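PDB 2BJR: MFP2b from Ascaris suum, which enhances polymerization of the major sperm protein in the amoeboid motility of Ascaris sperm and binds a zinc ion. Local coordinates for residues N193-F198 / Q270-L275; P210-G215 / D227-L232; C114-P119 / D135-I140. All blocks are in the same frame, centred on the assembly; numbering follows the deposited sequence.

Contact 1 of 3, residues N193-F198 / Q270-L275; sequences NEWADF and QILYEL
Q270, on strand 268-274, meets D197 and W195; the strand runs antiparallel to strand 194-199. Q270 CG runs alongside D197, 3.7 Å from D197 OD1, while the Q270 amide stands nearly perpendicular to the indole of W195, the planes 82° apart. The amide oxygen bonds elsewhere, to Q31 and K26, and D197 OD1 to Y34. The next residue, I271, supplies the central backbone pair: A196 N donates to I271 O and I271 N to A196 O, both at 2.8 Å. The isoleucine tip comes at the phenylalanine crosswise, I271 CD1 reaching F198 CD1 at 3.6 Å. L272 returns to the face of W195 and Q270. With CG anti to its backbone N (chi1 -178°), it sets CD1 over the middle of the indole six-membered ring, 3.9 Å from the centroid, in a CH-pi contact; its CB packs on W195 CZ3. Y273 N then donates to E194 O at 2.9 Å. On the sheet face shared with A196 and E194, the Y273 ring takes A196 CB over one face, toward the rim, 3.8 Å from the centroid, and its OH lies in the plane of the F198 ring, at the edge. A water joins Y273 O to E194 N, and L275 CD2 closes on E194 CG at 3.7 Å. Strand 268-274 pairs along its other edge with strand 229-235 and, further on, with strand 209-210, whereas L272 and N193 also touch strands 282-288 and 355-361 of the other seven-stranded sheet.

Contact 2 of 3, residues P210-G215 / D227-L232; sequences PVRALG and DQYVAL
R212 crosses the ring of Y229 with its aliphatic chain before turning its guanidinium to D227. CB lies 3.7 Å from Y229 CE2, CG sits over one face of the phenol ring, and CD passes near its outer end; it is this aliphatic stem, not the guanidinium, that covers the ring. A chi1 of -173° points the arginine chain away from its own amide N, and a bend at chi3 then brings NH1 to D227 OD1 at 3.0 Å, a salt bridge. The carboxylate oxygen lies in the guanidinium plane, but NH1 approaches it from above the carboxylate plane, 54° out of it. P210 adds CB against Y229 CD2 at 3.6 Å, so the tyrosine packs against both the proline and the arginine stem.

Two backbone bonds hold these side chains in place on either side of the R212-Y229 pair. V230 N donates to V211 O at 3.0 Å, and A213 N donates to Q228 O at 2.8 Å. A water adds a third link, accepting from V211 N and donating to V230 O. Farther out, S217 hydrogen-bonds D227 OD1, giving the carboxylate a second partner, W204 meets the Y229 ring edge-to-face, and the amide of Q228 is held by N225, T220 and L325.

The segment 210-215 turns back on itself through a bond from G215 N to R212 O. R212 and Y229 form a single beta bridge, by which the loop following strand 209-210 is fastened across the beginning of strand 229-235, which pairs antiparallel with strands 238-247 and 268-274.

Contact 3 of 3, residues C114-P119 / D135-I140; sequences CGDSFP and DNKTEI
The K137 chain passes across the carboxylate of D116, and its NZ forms a surface salt bridge with D116 OD2 at 3.2 Å. The lysine carbons CG, CD and CE are modelled improbably close to the same oxygen, and chi3 and chi4 are far from staggered, so the detailed path of the chain is doubtful. N136 lies athwart D116, its amide turned 45° from the carboxylate; its ND2 stays 3.8 Å from D116 OD1, too far for a hydrogen bond. The firmer tie is made by the backbone: N136 N donates to D116 O at 2.7 Å. F118 has its CG between the backbone N and the carbonyl carbon (chi1 53°), which swings the ring toward the other segment until CE2 lies 4.2 Å from N136 N.

D135 shapes the turn that presents K137. Its OD1 accepts from K137 N at 2.7 Å and from T138 N at 3.0 Å, from opposite faces of the carboxylate plane, as an Asx turn and Asx motif. D116 is the third residue of a type II' turn from C114 to S117, from which its side chain points toward 135-140.

S117 and D135 form a non-hydrogen-bonded antiparallel pair where strand 117-122 begins and strand 130-135 ends. Strand 117-122 is an outermost strand of a four-stranded antiparallel sheet, and the turn after D135 leads into its third strand, 140-145; S117 and C114 also meet H46 on strand 43-52.

Contacts 1 and 2 belong to one sheet, their centres about 11 Å apart. They meet where strands 268-274 and 229-235 run side by side: Q270 O lies 2.8 Å from L232 N in a probable hydrogen bond, and W195 CZ3 packs on L232 CB at 3.8 Å. Along the chain, contact 2 falls between the two halves of contact 1. Contact 3 belongs to the first of the two cytosolic motility protein regions, whereas contacts 1 and 2 lie in the second; its centre is about 32 Å from that of contact 1 and about 42 Å from that of contact 2. Of the three, contact 1 alone comes near the zinc site of H86, C174, C176 and C179: the side chains of E194 and C174 are about 11 Å apart.

Contact 1 of 3, residues N193-F198 / Q270-L275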
ATOM      1  N   ASN A 193       7.155  -0.599   6.158  1.00 17.59           N
ATOM      2  CA  ASN A 193       6.626   0.763   6.244  1.00 17.11           C
ATOM      3  C   ASN A 193       5.123   0.677   6.252  1.00 16.91           C
ATOM      4  O   ASN A 193       4.529  -0.100   5.487  1.00 16.66           O
ATOM      5  CB  ASN A 193       7.054   1.584   5.038  1.00 17.11           C
ATOM      6  CG  ASN A 193       8.556   1.773   4.944  1.00 18.61           C
ATOM      7  OD1 ASN A 193       9.173   1.429   3.921  1.00 21.35           O
ATOM      8  ND2 ASN A 193       9.151   2.350   6.004  1.00 13.72           N
ATOM      9  N   GLU A 194       4.509   1.465   7.091  1.00 15.57           N
ATOM     10  CA  GLU A 194       3.067   1.490   7.258  1.00 16.52           C
ATOM     11  C   GLU A 194       2.470   2.565   6.333  1.00 16.58           C
ATOM     12  O   GLU A 194       2.756   3.750   6.483  1.00 15.88           O
ATOM     13  CB  GLU A 194       2.721   1.776   8.715  1.00 16.85           C
ATOM     14  CG  GLU A 194       1.228   1.752   9.003  1.00 21.08           C
ATOM     15  CD  GLU A 194       0.665   0.357   9.170  1.00 26.66           C
ATOM     16  OE1 GLU A 194       1.432  -0.625   9.108  1.00 27.61           O
ATOM     17  OE2 GLU A 194      -0.557   0.262   9.402  1.00 30.77           O
ATOM     18  N   TRP A 195       1.665   2.133   5.353  1.00 16.28           N
ATOM     19  CA  TRP A 195       1.015   3.041   4.406  1.00 16.82           C
ATOM     20  C   TRP A 195      -0.498   2.974   4.536  1.00 18.75           C
ATOM     21  O   TRP A 195      -1.059   1.892   4.472  1.00 20.18           O
ATOM     22  CB  TRP A 195       1.413   2.622   2.973  1.00 16.92           C
ATOM     23  CG  TRP A 195       2.875   2.851   2.630  1.00 15.93           C
ATOM     24  CD1 TRP A 195       3.893   1.939   2.659  1.00 16.27           C
ATOM     25  CD2 TRP A 195       3.431   4.044   2.152  1.00 16.95           C
ATOM     26  NE1 TRP A 195       5.050   2.501   2.189  1.00 16.85           N
ATOM     27  CE2 TRP A 195       4.796   3.810   1.897  1.00 17.41           C
ATOM     28  CE3 TRP A 195       2.915   5.324   1.912  1.00 14.56           C
ATOM     29  CZ2 TRP A 195       5.642   4.790   1.403  1.00 14.58           C
ATOM     30  CZ3 TRP A 195       3.753   6.275   1.462  1.00 15.51           C
ATOM     31  CH2 TRP A 195       5.103   6.008   1.195  1.00 16.18           C
ATOM     32  N   ALA A 196      -1.174   4.108   4.705  1.00 17.49           N
ATOM     33  CA  ALA A 196      -2.586   4.098   4.936  1.00 17.51           C
ATOM     34  C   ALA A 196      -3.294   4.634   3.680  1.00 15.70           C
ATOM     35  O   ALA A 196      -2.865   5.594   3.063  1.00 15.82           O
ATOM     36  CB  ALA A 196      -2.926   4.955   6.152  1.00 17.84           C
ATOM     37  N   ASP A 197      -4.419   4.039   3.329  1.00 15.48           N
ATOM     38  CA  ASP A 197      -5.231   4.487   2.170  1.00 14.83           C
ATOM     39  C   ASP A 197      -6.215   5.576   2.547  1.00 16.91           C
ATOM     40  O   ASP A 197      -6.981   5.422   3.520  1.00 17.75           O
ATOM     41  CB  ASP A 197      -6.015   3.291   1.632  1.00 15.33           C
ATOM     42  CG  ASP A 197      -5.093   2.236   1.013  1.00 15.24           C
ATOM     43  OD1 ASP A 197      -4.576   2.518  -0.077  1.00 18.65           O
ATOM     44  OD2 ASP A 197      -4.797   1.160   1.582  1.00 16.61           O
ATOM     45  N   PHE A 198      -6.190   6.642   1.755  1.00 16.78           N
ATOM     46  CA  PHE A 198      -7.090   7.760   1.826  1.00 17.58           C
ATOM     47  C   PHE A 198      -7.321   8.329   0.457  1.00 18.99           C
ATOM     48  O   PHE A 198      -6.529   8.139  -0.455  1.00 19.35           O
ATOM     49  CB  PHE A 198      -6.485   8.859   2.670  1.00 17.95           C
ATOM     50  CG  PHE A 198      -6.466   8.575   4.117  1.00 18.17           C
ATOM     51  CD1 PHE A 198      -5.344   8.051   4.733  1.00 17.49           C
ATOM     52  CD2 PHE A 198      -7.578   8.894   4.907  1.00 21.82           C
ATOM     53  CE1 PHE A 198      -5.328   7.795   6.132  1.00 20.57           C
ATOM     54  CE2 PHE A 198      -7.557   8.652   6.314  1.00 22.01           C
ATOM     55  CZ  PHE A 198      -6.432   8.097   6.900  1.00 21.31           C
ATOM     56  N   GLN A 270      -1.672   7.057  -0.875  1.00 15.63           N
ATOM     57  CA  GLN A 270      -1.258   6.302   0.311  1.00 14.38           C
ATOM     58  C   GLN A 270      -0.441   7.249   1.192  1.00 15.00           C
ATOM     59  O   GLN A 270       0.463   7.930   0.706  1.00 16.53           O
ATOM     60  CB  GLN A 270      -0.481   5.073  -0.064  1.00 14.80           C
ATOM     61  CG  GLN A 270      -1.326   4.079  -0.883  1.00 16.61           C
ATOM     62  CD  GLN A 270      -0.526   2.849  -1.304  1.00 18.47           C
ATOM     63  OE1 GLN A 270       0.324   2.408  -0.568  1.00 18.77           O
ATOM     64  NE2 GLN A 270      -0.863   2.256  -2.460  1.00 16.93           N
ATOM     65  N   ILE A 271      -0.783   7.288   2.459  1.00 15.04           N
ATOM     66  CA  ILE A 271      -0.099   8.162   3.386  1.00 15.61           C
ATOM     67  C   ILE A 271       0.801   7.353   4.296  1.00 14.95           C
ATOM     68  O   ILE A 271       0.375   6.377   4.933  1.00 14.63           O
ATOM     69  CB  ILE A 271      -1.097   8.976   4.202  1.00 15.00           C
ATOM     70  CG1 ILE A 271      -1.932   9.916   3.288  1.00 15.65           C
ATOM     71  CG2 ILE A 271      -0.344   9.785   5.292  1.00 14.64           C
ATOM     72  CD1 ILE A 271      -3.034  10.721   3.973  1.00 17.80           C
ATOM     73  N   LEU A 272       2.066   7.788   4.404  1.00 15.74           N
ATOM     74  CA  LEU A 272       3.027   7.081   5.242  1.00 15.39           C
ATOM     75  C   LEU A 272       2.759   7.423   6.732  1.00 16.27           C
ATOM     76  O   LEU A 272       2.538   8.582   7.061  1.00 16.60           O
ATOM     77  CB  LEU A 272       4.482   7.458   4.846  1.00 15.91           C
ATOM     78  CG  LEU A 272       5.570   6.739   5.615  1.00 15.59           C
ATOM     79  CD1 LEU A 272       5.536   5.289   5.350  1.00 14.18           C
ATOM     80  CD2 LEU A 272       6.914   7.281   5.238  1.00 15.80           C
ATOM     81  N   TYR A 273       2.755   6.401   7.583  1.00 16.80           N
ATOM     82  CA  TYR A 273       2.542   6.565   9.007  1.00 18.74           C
ATOM     83  C   TYR A 273       3.767   6.128   9.791  1.00 19.39           C
ATOM     84  O   TYR A 273       4.414   5.140   9.445  1.00 20.39           O
ATOM     85  CB  TYR A 273       1.390   5.694   9.487  1.00 18.63           C
ATOM     86  CG  TYR A 273      -0.011   6.219   9.306  1.00 18.84           C
ATOM     87  CD1 TYR A 273      -0.288   7.469   8.790  1.00 18.22           C
ATOM     88  CD2 TYR A 273      -1.081   5.422   9.684  1.00 22.36           C
ATOM     89  CE1 TYR A 273      -1.611   7.926   8.670  1.00 21.38           C
ATOM     90  CE2 TYR A 273      -2.403   5.869   9.576  1.00 21.79           C
ATOM     91  CZ  TYR A 273      -2.661   7.115   9.078  1.00 23.71           C
ATOM     92  OH  TYR A 273      -3.970   7.529   8.977  1.00 24.21           O
ATOM     93  N   GLU A 274       4.056   6.868  10.855  1.00 20.71           N
ATOM     94  CA  GLU A 274       5.064   6.481  11.828  1.00 21.89           C
ATOM     95  C   GLU A 274       4.324   5.711  12.898  1.00 22.59           C
ATOM     96  O   GLU A 274       3.413   6.252  13.577  1.00 23.70           O
ATOM     97  CB  GLU A 274       5.718   7.735  12.433  1.00 22.41           C
ATOM     98  CG  GLU A 274       6.807   7.467  13.452  1.00 24.38           C
ATOM     99  CD  GLU A 274       7.535   8.765  13.772  1.00 30.04           C
ATOM    100  OE1 GLU A 274       6.873   9.671  14.312  1.00 31.64           O
ATOM    101  OE2 GLU A 274       8.738   8.891  13.429  1.00 34.12           O
ATOM    102  N   LEU A 275       4.708   4.457  13.040  1.00 21.55           N
ATOM    103  CA  LEU A 275       4.096   3.582  14.000  1.00 22.42           C
ATOM    104  C   LEU A 275       4.485   3.957  15.424  1.00 22.78           C
ATOM    105  O   LEU A 275       5.480   4.613  15.623  1.00 21.17           O
ATOM    106  CB  LEU A 275       4.547   2.180  13.728  1.00 23.10           C
ATOM    107  CG  LEU A 275       4.012   1.690  12.387  1.00 25.30           C
ATOM    108  CD1 LEU A 275       4.662   0.387  12.067  1.00 26.58           C
ATOM    109  CD2 LEU A 275       2.476   1.577  12.459  1.00 28.30           C
TER
HETATM  110  O   HOH W   1       6.060   3.153   8.927  1.00 17.94           O

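Contact 2 of 3, residues P210-G215 / D227-L232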
ATOM      1  N   PRO A 210       1.135  10.930  10.318  1.00 20.39           N
ATOM      2  CA  PRO A 210       1.833  11.134   9.034  1.00 19.68           C
ATOM      3  C   PRO A 210       3.264  11.630   9.286  1.00 19.06           C
ATOM      4  O   PRO A 210       3.571  12.119  10.390  1.00 19.07           O
ATOM      5  CB  PRO A 210       1.000  12.192   8.311  1.00 20.43           C
ATOM      6  CG  PRO A 210      -0.075  12.602   9.257  1.00 23.85           C
ATOM      7  CD  PRO A 210       0.014  11.870  10.508  1.00 21.10           C
ATOM      8  N   VAL A 211       4.127  11.452   8.295  1.00 16.97           N
ATOM      9  CA  VAL A 211       5.531  11.703   8.405  1.00 16.90           C
ATOM     10  C   VAL A 211       5.853  13.034   7.762  1.00 16.95           C
ATOM     11  O   VAL A 211       5.731  13.212   6.528  1.00 14.88           O
ATOM     12  CB  VAL A 211       6.344  10.550   7.771  1.00 16.66           C
ATOM     13  CG1 VAL A 211       7.823  10.891   7.783  1.00 16.11           C
ATOM     14  CG2 VAL A 211       6.064   9.183   8.509  1.00 17.25           C
ATOM     15  N   ARG A 212       6.296  13.990   8.601  1.00 16.56           N
ATOM     16  CA  ARG A 212       6.482  15.362   8.158  1.00 17.55           C
ATOM     17  C   ARG A 212       7.864  15.592   7.571  1.00 16.33           C
ATOM     18  O   ARG A 212       8.841  15.078   8.092  1.00 17.38           O
ATOM     19  CB  ARG A 212       6.317  16.322   9.338  1.00 18.13           C
ATOM     20  CG  ARG A 212       6.338  17.794   8.900  1.00 19.18           C
ATOM     21  CD  ARG A 212       5.669  18.740   9.898  1.00 19.32           C
ATOM     22  NE  ARG A 212       6.186  18.561  11.258  1.00 22.71           N
ATOM     23  CZ  ARG A 212       6.093  19.462  12.255  1.00 23.72           C
ATOM     24  NH1 ARG A 212       5.601  20.655  12.052  1.00 21.38           N
ATOM     25  NH2 ARG A 212       6.529  19.156  13.469  1.00 23.92           N
ATOM     26  N   ALA A 213       7.935  16.312   6.463  1.00 14.78           N
ATOM     27  CA  ALA A 213       9.154  16.660   5.812  1.00 15.56           C
ATOM     28  C   ALA A 213      10.125  17.246   6.849  1.00 17.26           C
ATOM     29  O   ALA A 213       9.770  18.232   7.501  1.00 18.50           O
ATOM     30  CB  ALA A 213       8.902  17.635   4.741  1.00 14.92           C
ATOM     31  N   LEU A 214      11.314  16.622   6.972  1.00 17.76           N
ATOM     32  CA  LEU A 214      12.393  17.053   7.863  1.00 18.86           C
ATOM     33  C   LEU A 214      12.024  17.028   9.349  1.00 20.36           C
ATOM     34  O   LEU A 214      12.781  17.546  10.208  1.00 19.38           O
ATOM     35  CB  LEU A 214      12.908  18.459   7.476  1.00 17.98           C
ATOM     36  CG  LEU A 214      13.447  18.728   6.084  1.00 18.52           C
ATOM     37  CD1 LEU A 214      14.090  20.106   5.915  1.00 22.43           C
ATOM     38  CD2 LEU A 214      14.422  17.608   5.717  1.00 23.31           C
ATOM     39  N   GLY A 215      10.863  16.462   9.675  1.00 20.70           N
ATOM     40  CA  GLY A 215      10.353  16.508  11.048  1.00 21.39           C
ATOM     41  C   GLY A 215      10.014  17.875  11.608  1.00 22.35           C
ATOM     42  O   GLY A 215      10.029  18.078  12.830  1.00 23.06           O
ATOM     43  N   ASP A 227       3.928  22.755   6.362  1.00 20.59           N
ATOM     44  CA  ASP A 227       3.813  21.416   6.960  1.00 20.35           C
ATOM     45  C   ASP A 227       3.340  20.446   5.871  1.00 19.79           C
ATOM     46  O   ASP A 227       2.164  20.406   5.470  1.00 18.47           O
ATOM     47  CB  ASP A 227       2.895  21.423   8.173  1.00 21.63           C
ATOM     48  CG  ASP A 227       3.437  22.288   9.282  1.00 25.25           C
ATOM     49  OD1 ASP A 227       4.639  22.160   9.634  1.00 24.19           O
ATOM     50  OD2 ASP A 227       2.732  23.164   9.833  1.00 31.39           O
ATOM     51  N   GLN A 228       4.318  19.690   5.390  1.00 18.62           N
ATOM     52  CA  GLN A 228       4.152  18.800   4.256  1.00 16.74           C
ATOM     53  C   GLN A 228       4.499  17.396   4.693  1.00 15.89           C
ATOM     54  O   GLN A 228       5.438  17.210   5.425  1.00 15.98           O
ATOM     55  CB  GLN A 228       5.093  19.238   3.154  1.00 15.57           C
ATOM     56  CG  GLN A 228       4.759  20.561   2.536  1.00 17.48           C
ATOM     57  CD  GLN A 228       5.880  21.155   1.681  1.00 19.55           C
ATOM     58  OE1 GLN A 228       6.698  20.426   1.087  1.00 17.16           O
ATOM     59  NE2 GLN A 228       5.916  22.469   1.604  1.00 18.72           N
ATOM     60  N   TYR A 229       3.740  16.410   4.241  1.00 14.33           N
ATOM     61  CA  TYR A 229       3.880  15.059   4.704  1.00 14.95           C
ATOM     62  C   TYR A 229       3.968  14.100   3.529  1.00 15.05           C
ATOM     63  O   TYR A 229       3.530  14.410   2.443  1.00 16.79           O
ATOM     64  CB  TYR A 229       2.710  14.649   5.566  1.00 15.33           C
ATOM     65  CG  TYR A 229       2.451  15.579   6.764  1.00 18.14           C
ATOM     66  CD1 TYR A 229       1.752  16.789   6.590  1.00 18.44           C
ATOM     67  CD2 TYR A 229       2.894  15.247   8.027  1.00 18.21           C
ATOM     68  CE1 TYR A 229       1.470  17.620   7.664  1.00 18.82           C
ATOM     69  CE2 TYR A 229       2.660  16.117   9.102  1.00 18.95           C
ATOM     70  CZ  TYR A 229       1.899  17.273   8.892  1.00 19.95           C
ATOM     71  OH  TYR A 229       1.642  18.142   9.925  1.00 22.38           O
ATOM     72  N   VAL A 230       4.619  12.962   3.755  1.00 14.28           N
ATOM     73  CA  VAL A 230       4.892  12.003   2.690  1.00 13.94           C
ATOM     74  C   VAL A 230       3.651  11.224   2.228  1.00 13.79           C
ATOM     75  O   VAL A 230       2.931  10.647   3.031  1.00 15.69           O
ATOM     76  CB  VAL A 230       5.919  10.996   3.190  1.00 14.26           C
ATOM     77  CG1 VAL A 230       6.161   9.876   2.087  1.00 12.44           C
ATOM     78  CG2 VAL A 230       7.231  11.694   3.497  1.00 14.11           C
ATOM     79  N   ALA A 231       3.446  11.186   0.921  1.00 14.19           N
ATOM     80  CA  ALA A 231       2.354  10.423   0.315  1.00 14.93           C
ATOM     81  C   ALA A 231       2.869   9.827  -0.976  1.00 14.94           C
ATOM     82  O   ALA A 231       3.836  10.343  -1.569  1.00 14.04           O
ATOM     83  CB  ALA A 231       1.195  11.339   0.056  1.00 16.04           C
ATOM     84  N   LEU A 232       2.200   8.743  -1.401  1.00 15.14           N
ATOM     85  CA  LEU A 232       2.468   8.001  -2.605  1.00 15.01           C
ATOM     86  C   LEU A 232       1.246   7.943  -3.493  1.00 15.13           C
ATOM     87  O   LEU A 232       0.133   7.759  -3.019  1.00 16.23           O
ATOM     88  CB  LEU A 232       2.859   6.597  -2.237  1.00 14.72           C
ATOM     89  CG  LEU A 232       3.025   5.511  -3.298  1.00 13.54           C
ATOM     90  CD1 LEU A 232       4.242   5.797  -4.097  1.00 14.47           C
ATOM     91  CD2 LEU A 232       3.034   4.128  -2.659  1.00 15.17           C
TER
HETATM   92  O   HOH W   2       2.917  10.969   5.771  1.00 16.21           O

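Contact 3 of 3, residues C114-P119 / D135-I140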
ATOM      1  N   CYS A 114     -16.202 -16.418  -1.054  1.00 21.00           N
ATOM      2  CA  CYS A 114     -17.487 -16.066  -1.693  1.00 21.87           C
ATOM      3  C   CYS A 114     -17.874 -17.234  -2.551  1.00 22.46           C
ATOM      4  O   CYS A 114     -17.220 -17.545  -3.529  1.00 19.89           O
ATOM      5  CB  CYS A 114     -17.400 -14.786  -2.509  1.00 21.32           C
ATOM      6  SG  CYS A 114     -16.794 -13.346  -1.608  1.00 21.78           S
ATOM      7  N   GLY A 115     -18.880 -17.971  -2.120  1.00 23.46           N
ATOM      8  CA  GLY A 115     -19.248 -19.187  -2.826  1.00 24.02           C
ATOM      9  C   GLY A 115     -18.074 -20.139  -2.842  1.00 23.05           C
ATOM     10  O   GLY A 115     -17.449 -20.425  -1.816  1.00 24.65           O
ATOM     11  N   ASP A 116     -17.679 -20.581  -4.006  1.00 22.72           N
ATOM     12  CA  ASP A 116     -16.571 -21.521  -4.069  1.00 22.82           C
ATOM     13  C   ASP A 116     -15.212 -20.824  -4.332  1.00 22.28           C
ATOM     14  O   ASP A 116     -14.227 -21.496  -4.470  1.00 24.09           O
ATOM     15  CB  ASP A 116     -16.802 -22.556  -5.168  1.00 25.63           C
ATOM     16  CG  ASP A 116     -17.761 -23.689  -4.745  1.00 28.30           C
ATOM     17  OD1 ASP A 116     -17.896 -24.011  -3.551  1.00 33.42           O
ATOM     18  OD2 ASP A 116     -18.345 -24.354  -5.603  1.00 34.68           O
ATOM     19  N   SER A 117     -15.185 -19.501  -4.360  1.00 20.57           N
ATOM     20  CA  SER A 117     -13.958 -18.784  -4.704  1.00 18.83           C
ATOM     21  C   SER A 117     -13.363 -18.210  -3.428  1.00 18.44           C
ATOM     22  O   SER A 117     -14.086 -17.657  -2.576  1.00 17.19           O
ATOM     23  CB  SER A 117     -14.252 -17.706  -5.698  1.00 19.27           C
ATOM     24  OG  SER A 117     -13.175 -16.792  -5.862  1.00 20.22           O
ATOM     25  N   PHE A 118     -12.046 -18.326  -3.301  1.00 17.98           N
ATOM     26  CA  PHE A 118     -11.362 -17.556  -2.283  1.00 19.06           C
ATOM     27  C   PHE A 118     -10.083 -16.923  -2.796  1.00 18.53           C
ATOM     28  O   PHE A 118      -9.398 -17.504  -3.649  1.00 18.65           O
ATOM     29  CB  PHE A 118     -11.062 -18.357  -1.077  1.00 20.02           C
ATOM     30  CG  PHE A 118     -10.358 -19.609  -1.318  1.00 21.90           C
ATOM     31  CD1 PHE A 118      -9.006 -19.729  -1.038  1.00 26.45           C
ATOM     32  CD2 PHE A 118     -11.061 -20.746  -1.689  1.00 28.31           C
ATOM     33  CE1 PHE A 118      -8.355 -20.950  -1.205  1.00 28.79           C
ATOM     34  CE2 PHE A 118     -10.410 -21.955  -1.868  1.00 29.91           C
ATOM     35  CZ  PHE A 118      -9.078 -22.069  -1.620  1.00 32.50           C
ATOM     36  N   PRO A 119      -9.774 -15.742  -2.308  1.00 18.04           N
ATOM     37  CA  PRO A 119      -8.503 -15.109  -2.689  1.00 18.13           C
ATOM     38  C   PRO A 119      -7.299 -15.946  -2.326  1.00 17.26           C
ATOM     39  O   PRO A 119      -7.295 -16.609  -1.263  1.00 17.24           O
ATOM     40  CB  PRO A 119      -8.522 -13.803  -1.909  1.00 19.00           C
ATOM     41  CG  PRO A 119      -9.970 -13.546  -1.634  1.00 19.44           C
ATOM     42  CD  PRO A 119     -10.581 -14.885  -1.410  1.00 16.43           C
ATOM     43  N   ASP A 135     -10.422 -22.164  -6.565  1.00 21.31           N
ATOM     44  CA  ASP A 135     -11.783 -22.747  -6.647  1.00 24.26           C
ATOM     45  C   ASP A 135     -11.835 -23.885  -5.663  1.00 24.79           C
ATOM     46  O   ASP A 135     -11.039 -24.830  -5.709  1.00 24.29           O
ATOM     47  CB  ASP A 135     -12.068 -23.229  -8.046  1.00 24.05           C
ATOM     48  CG  ASP A 135     -13.472 -23.792  -8.191  1.00 28.38           C
ATOM     49  OD1 ASP A 135     -13.755 -24.880  -7.700  1.00 36.29           O
ATOM     50  OD2 ASP A 135     -14.342 -23.213  -8.800  1.00 36.54           O
ATOM     51  N   ASN A 136     -12.783 -23.793  -4.752  1.00 26.78           N
ATOM     52  CA  ASN A 136     -12.960 -24.796  -3.731  1.00 29.12           C
ATOM     53  C   ASN A 136     -13.232 -26.204  -4.261  1.00 28.90           C
ATOM     54  O   ASN A 136     -12.860 -27.162  -3.651  1.00 30.31           O
ATOM     55  CB  ASN A 136     -14.142 -24.420  -2.846  1.00 30.85           C
ATOM     56  CG  ASN A 136     -14.213 -25.264  -1.653  1.00 33.31           C
ATOM     57  OD1 ASN A 136     -13.190 -25.484  -0.983  1.00 41.09           O
ATOM     58  ND2 ASN A 136     -15.394 -25.808  -1.386  1.00 38.40           N
ATOM     59  N   LYS A 137     -13.876 -26.301  -5.387  1.00 31.11           N
ATOM     60  CA  LYS A 137     -14.224 -27.625  -5.925  1.00 32.57           C
ATOM     61  C   LYS A 137     -13.022 -28.259  -6.647  1.00 31.28           C
ATOM     62  O   LYS A 137     -12.665 -29.410  -6.364  1.00 31.69           O
ATOM     63  CB  LYS A 137     -15.423 -27.540  -6.866  1.00 33.83           C
ATOM     64  CG  LYS A 137     -16.681 -26.850  -6.334  1.00 39.92           C
ATOM     65  CD  LYS A 137     -17.713 -26.640  -7.499  1.00 45.51           C
ATOM     66  CE  LYS A 137     -19.210 -26.872  -7.069  1.00 48.40           C
ATOM     67  NZ  LYS A 137     -20.183 -25.881  -7.700  1.00 49.15           N
ATOM     68  N   THR A 138     -12.378 -27.513  -7.550  1.00 29.25           N
ATOM     69  CA  THR A 138     -11.278 -28.093  -8.334  1.00 27.89           C
ATOM     70  C   THR A 138      -9.927 -27.998  -7.668  1.00 28.00           C
ATOM     71  O   THR A 138      -9.015 -28.701  -8.086  1.00 27.93           O
ATOM     72  CB  THR A 138     -11.141 -27.421  -9.698  1.00 28.57           C
ATOM     73  OG1 THR A 138     -10.972 -25.994  -9.518  1.00 25.72           O
ATOM     74  CG2 THR A 138     -12.407 -27.593 -10.524  1.00 30.15           C
ATOM     75  N   GLU A 139      -9.796 -27.154  -6.644  1.00 25.64           N
ATOM     76  CA  GLU A 139      -8.515 -26.823  -6.015  1.00 25.97           C
ATOM     77  C   GLU A 139      -7.456 -26.339  -7.042  1.00 24.06           C
ATOM     78  O   GLU A 139      -6.275 -26.631  -6.902  1.00 25.28           O
ATOM     79  CB  GLU A 139      -7.980 -27.992  -5.202  1.00 27.37           C
ATOM     80  CG  GLU A 139      -9.111 -28.699  -4.449  1.00 31.69           C
ATOM     81  CD  GLU A 139      -8.679 -29.590  -3.316  1.00 36.99           C
ATOM     82  OE1 GLU A 139      -7.484 -29.743  -3.016  1.00 40.56           O
ATOM     83  OE2 GLU A 139      -9.588 -30.148  -2.707  1.00 43.98           O
ATOM     84  N   ILE A 140      -7.906 -25.589  -8.037  1.00 21.41           N
ATOM     85  CA  ILE A 140      -7.022 -24.931  -8.990  1.00 20.68           C
ATOM     86  C   ILE A 140      -7.018 -23.462  -8.615  1.00 18.90           C
ATOM     87  O   ILE A 140      -8.080 -22.867  -8.370  1.00 18.63           O
ATOM     88  CB  ILE A 140      -7.508 -25.110 -10.421  1.00 20.56           C
ATOM     89  CG1 ILE A 140      -7.428 -26.579 -10.815  1.00 22.86           C
ATOM     90  CG2 ILE A 140      -6.717 -24.255 -11.413  1.00 21.47           C
ATOM     91  CD1 ILE A 140      -8.109 -26.836 -12.081  1.00 27.10           C
TER